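Long-range contact in putative polysaccharide binding proteins (DUF1812) (Bacteroides thetaiotaomicron VPI-5482, PDB 3GF8), which is probably a lipid-anchored outer-membrane component of the fimbrial assembly machinery, related to the Mfa2 anchor proteins, and may bind polysaccharide: residues Asp191-Lys203 and Thr207-Glu219. Sequence-based numbering, arbitrary orientation.
Sequences DVLSFRPYYMEQK and TAYVDMNTMRLME
With CG turned away from its carbonyl carbon (chi1 -63°), Phe195 lays its ring across Thr214, whose OG1, turned opposite its own backbone N (chi1 -171°), comes over one ring face. CB of Thr214 stands 4.0 Å from the ring centroid of Phe195, 6° off the normal, a CH-pi contact, and Phe195 CZ lies 4.2 Å from Met215 CG. An alanine in place of Phe195 would probably leave Thr214 without its aromatic cover and open a gap beside Met215. Beyond this ring the two segments close into an antiparallel beta hairpin, strands 199-201 and 209-214, whose second strand also pairs with the long strand 139-158. A classic beta bulge interrupts the pairing where Tyr198 and Tyr199 both face Asp211: Tyr198 N gives Asp211 O a 2.9 Å bond, and Tyr199 N adds a weak one. The Tyr198 ring lies over that same carbonyl oxygen, while Asp211 OD1 forms a salt bridge with Arg153 NE. Where the strands diverge, a water links the backbones, donating to Arg196 O and accepting from Asn213 N. On the opposite face to Tyr199 and Asp211, Met200 CG packs against Val210 CG1 at 3.6 Å. Near the turn, CB of Glu201 sits over one face of the Tyr209 ring, and the Glu201 carboxylate is bound by a neighbour on its own strand, Tyr199 OH donating to Glu201 OE1 at 2.7 Å.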
# COMPACT_ATOMS: atom_id res chain seq x y z
N ASP A 191 -9.29 -14.39 0.80
CA ASP A 191 -8.49 -15.35 0.05
C ASP A 191 -7.09 -14.85 -0.10
O ASP A 191 -6.86 -13.65 -0.04
CB ASP A 191 -9.08 -15.55 -1.34
CG ASP A 191 -10.40 -16.27 -1.29
OD1 ASP A 191 -10.46 -17.30 -0.59
OD2 ASP A 191 -11.37 -15.83 -1.92
N VAL A 192 -6.16 -15.80 -0.30
CA VAL A 192 -4.80 -15.48 -0.72
C VAL A 192 -4.76 -15.15 -2.21
O VAL A 192 -5.23 -15.92 -3.05
CB VAL A 192 -3.85 -16.66 -0.43
CG1 VAL A 192 -2.40 -16.38 -0.94
CG2 VAL A 192 -3.87 -16.96 1.07
N LEU A 193 -4.16 -14.00 -2.51
CA LEU A 193 -4.03 -13.50 -3.86
C LEU A 193 -2.58 -13.69 -4.36
O LEU A 193 -1.63 -13.70 -3.55
CB LEU A 193 -4.43 -12.02 -3.91
CG LEU A 193 -5.82 -11.62 -3.39
CD1 LEU A 193 -5.99 -10.11 -3.51
CD2 LEU A 193 -6.98 -12.40 -4.08
N SER A 194 -2.46 -13.89 -5.67
CA SER A 194 -1.21 -13.96 -6.42
C SER A 194 -1.04 -12.67 -7.23
O SER A 194 -1.72 -12.44 -8.23
CB SER A 194 -1.22 -15.17 -7.36
OG SER A 194 0.00 -15.32 -8.09
N PHE A 195 -0.19 -11.77 -6.75
CA PHE A 195 0.08 -10.53 -7.46
C PHE A 195 1.19 -10.83 -8.43
O PHE A 195 2.22 -11.38 -8.02
CB PHE A 195 0.51 -9.42 -6.51
CG PHE A 195 -0.55 -9.02 -5.51
CD1 PHE A 195 -0.72 -9.73 -4.33
CD2 PHE A 195 -1.39 -7.93 -5.75
CE1 PHE A 195 -1.69 -9.36 -3.41
CE2 PHE A 195 -2.36 -7.54 -4.82
CZ PHE A 195 -2.51 -8.26 -3.66
N ARG A 196 0.99 -10.47 -9.69
CA ARG A 196 1.93 -10.78 -10.75
C ARG A 196 2.29 -9.57 -11.53
O ARG A 196 1.59 -8.60 -11.46
CB ARG A 196 1.30 -11.79 -11.68
CG ARG A 196 1.00 -13.04 -10.95
CD ARG A 196 0.47 -14.14 -11.82
NE ARG A 196 0.17 -15.26 -10.94
CZ ARG A 196 -0.16 -16.48 -11.35
NH1 ARG A 196 -0.19 -16.75 -12.63
NH2 ARG A 196 -0.42 -17.44 -10.46
N PRO A 197 3.38 -9.62 -12.31
CA PRO A 197 3.84 -8.38 -12.96
C PRO A 197 2.81 -7.69 -13.82
O PRO A 197 2.07 -8.34 -14.54
CB PRO A 197 5.02 -8.85 -13.80
CG PRO A 197 5.58 -10.02 -13.00
CD PRO A 197 4.36 -10.71 -12.46
N TYR A 198 2.75 -6.37 -13.72
CA TYR A 198 2.00 -5.60 -14.68
C TYR A 198 2.91 -5.08 -15.79
O TYR A 198 2.42 -4.63 -16.82
CB TYR A 198 1.17 -4.50 -13.99
CG TYR A 198 1.98 -3.48 -13.22
CD1 TYR A 198 2.64 -2.47 -13.89
CD2 TYR A 198 2.10 -3.55 -11.84
CE1 TYR A 198 3.40 -1.53 -13.21
CE2 TYR A 198 2.84 -2.62 -11.15
CZ TYR A 198 3.49 -1.60 -11.84
OH TYR A 198 4.28 -0.67 -11.20
N TYR A 199 4.22 -5.15 -15.60
CA TYR A 199 5.17 -4.73 -16.65
C TYR A 199 6.46 -5.49 -16.49
O TYR A 199 6.85 -5.80 -15.38
CB TYR A 199 5.45 -3.25 -16.57
CG TYR A 199 6.46 -2.78 -17.55
CD1 TYR A 199 6.11 -2.48 -18.85
CD2 TYR A 199 7.79 -2.59 -17.17
CE1 TYR A 199 7.02 -2.07 -19.74
CE2 TYR A 199 8.71 -2.15 -18.05
CZ TYR A 199 8.31 -1.89 -19.35
OH TYR A 199 9.19 -1.46 -20.25
N MSE A 200 7.08 -5.82 -17.60
CA MSE A 200 8.29 -6.62 -17.62
C MSE A 200 9.16 -6.00 -18.69
O MSE A 200 8.65 -5.51 -19.70
CB MSE A 200 7.96 -8.08 -17.94
CG MSE A 200 7.13 -8.80 -16.86
SE MSE A 200 6.25 -10.44 -17.45
CE MSE A 200 5.43 -9.62 -19.05
N GLU A 201 10.45 -6.02 -18.46
CA GLU A 201 11.37 -5.46 -19.41
C GLU A 201 12.67 -6.25 -19.36
O GLU A 201 13.25 -6.34 -18.31
CB GLU A 201 11.63 -4.02 -19.02
CG GLU A 201 12.92 -3.50 -19.60
CD GLU A 201 12.88 -2.05 -19.96
OE1 GLU A 201 11.85 -1.35 -19.73
OE2 GLU A 201 13.90 -1.62 -20.51
N GLN A 202 13.12 -6.82 -20.47
CA GLN A 202 14.48 -7.40 -20.52
C GLN A 202 15.38 -6.82 -21.64
O GLN A 202 16.24 -7.53 -22.16
CB GLN A 202 14.42 -8.94 -20.58
CG GLN A 202 15.82 -9.61 -20.55
CD GLN A 202 15.87 -10.93 -19.81
OE1 GLN A 202 16.85 -11.23 -19.12
NE2 GLN A 202 14.83 -11.73 -19.95
N LYS A 203 15.21 -5.53 -21.99
CA LYS A 203 16.05 -4.86 -23.01
C LYS A 203 17.55 -5.26 -22.85
O LYS A 203 18.09 -6.04 -23.65
CB LYS A 203 15.86 -3.33 -22.98
N THR A 207 19.88 -4.41 -17.50
CA THR A 207 18.68 -3.55 -17.29
C THR A 207 17.42 -4.31 -16.74
O THR A 207 16.70 -3.77 -15.90
CB THR A 207 18.28 -2.82 -18.61
N ALA A 208 17.20 -5.55 -17.20
CA ALA A 208 15.96 -6.32 -17.00
C ALA A 208 15.29 -6.26 -15.62
O ALA A 208 15.94 -6.38 -14.59
CB ALA A 208 16.20 -7.79 -17.37
N TYR A 209 13.97 -6.14 -15.60
CA TYR A 209 13.23 -6.14 -14.36
C TYR A 209 11.73 -6.47 -14.57
O TYR A 209 11.25 -6.43 -15.68
CB TYR A 209 13.41 -4.78 -13.70
CG TYR A 209 12.84 -3.59 -14.47
CD1 TYR A 209 11.51 -3.21 -14.33
CD2 TYR A 209 13.65 -2.84 -15.32
CE1 TYR A 209 10.98 -2.13 -15.03
CE2 TYR A 209 13.13 -1.75 -16.03
CZ TYR A 209 11.80 -1.40 -15.88
OH TYR A 209 11.30 -0.33 -16.54
N VAL A 210 11.00 -6.78 -13.50
CA VAL A 210 9.52 -6.85 -13.52
C VAL A 210 8.98 -5.84 -12.54
O VAL A 210 9.53 -5.67 -11.45
CB VAL A 210 8.99 -8.25 -13.11
CG1 VAL A 210 9.37 -9.31 -14.14
CG2 VAL A 210 9.49 -8.67 -11.80
N ASP A 211 7.90 -5.15 -12.91
CA ASP A 211 7.23 -4.27 -11.97
C ASP A 211 5.96 -4.91 -11.53
O ASP A 211 5.14 -5.33 -12.36
CB ASP A 211 6.84 -2.92 -12.58
CG ASP A 211 8.03 -2.00 -12.79
OD1 ASP A 211 9.09 -2.26 -12.20
OD2 ASP A 211 7.88 -1.00 -13.56
N MSE A 212 5.79 -4.94 -10.22
CA MSE A 212 4.64 -5.53 -9.54
C MSE A 212 4.08 -4.56 -8.54
O MSE A 212 4.77 -3.62 -8.12
CB MSE A 212 5.13 -6.75 -8.77
CG MSE A 212 5.96 -7.68 -9.66
SE MSE A 212 6.47 -9.35 -8.82
CE MSE A 212 4.84 -10.18 -8.75
N ASN A 213 2.86 -4.79 -8.08
CA ASN A 213 2.36 -4.11 -6.89
C ASN A 213 1.50 -4.97 -5.96
O ASN A 213 0.93 -5.95 -6.37
CB ASN A 213 1.68 -2.75 -7.19
CG ASN A 213 0.46 -2.82 -8.12
OD1 ASN A 213 -0.14 -1.77 -8.44
ND2 ASN A 213 0.12 -4.00 -8.61
N THR A 214 1.42 -4.60 -4.70
CA THR A 214 0.57 -5.34 -3.81
C THR A 214 -0.11 -4.39 -2.84
O THR A 214 0.11 -3.18 -2.88
CB THR A 214 1.35 -6.44 -3.04
OG1 THR A 214 0.43 -7.28 -2.33
CG2 THR A 214 2.39 -5.81 -2.06
N MSE A 215 -0.95 -4.94 -1.97
CA MSE A 215 -1.60 -4.15 -0.93
C MSE A 215 -0.60 -4.08 0.25
O MSE A 215 0.60 -4.18 0.02
CB MSE A 215 -2.96 -4.79 -0.63
CG MSE A 215 -3.90 -4.73 -1.85
SE MSE A 215 -4.78 -3.03 -1.93
CE MSE A 215 -5.97 -3.41 -0.43
N ARG A 216 -1.06 -3.92 1.49
CA ARG A 216 -0.20 -3.53 2.60
C ARG A 216 0.85 -4.56 2.89
O ARG A 216 0.54 -5.78 2.85
CB ARG A 216 -1.01 -3.33 3.87
CG ARG A 216 -2.02 -2.18 3.77
CD ARG A 216 -2.55 -1.81 5.13
NE ARG A 216 -1.51 -1.15 5.91
CZ ARG A 216 -1.45 -1.12 7.24
NH1 ARG A 216 -2.34 -1.74 7.99
NH2 ARG A 216 -0.48 -0.47 7.84
N LEU A 217 2.08 -4.09 3.11
CA LEU A 217 3.15 -4.94 3.65
C LEU A 217 3.14 -4.83 5.17
O LEU A 217 3.32 -3.75 5.71
CB LEU A 217 4.52 -4.56 3.06
CG LEU A 217 4.58 -4.76 1.53
CD1 LEU A 217 5.72 -3.96 0.91
CD2 LEU A 217 4.68 -6.25 1.18
N MSE A 218 2.89 -5.95 5.85
CA MSE A 218 2.72 -6.02 7.30
C MSE A 218 3.88 -6.76 7.99
O MSE A 218 4.31 -7.86 7.57
CB MSE A 218 1.41 -6.75 7.65
CG MSE A 218 0.15 -6.07 7.05
SE MSE A 218 -0.04 -4.19 7.45
CE MSE A 218 -0.32 -4.40 9.40
N GLU A 219 4.37 -6.18 9.08
CA GLU A 219 5.51 -6.77 9.75
C GLU A 219 5.18 -8.12 10.34
O GLU A 219 6.06 -8.95 10.48
CB GLU A 219 6.11 -5.84 10.80
CG GLU A 219 5.39 -5.68 12.08
CD GLU A 219 6.37 -5.21 13.13
OE1 GLU A 219 7.17 -6.07 13.58
OE2 GLU A 219 6.37 -4.00 13.47
O HOH W 1 1.40 -6.92 -9.29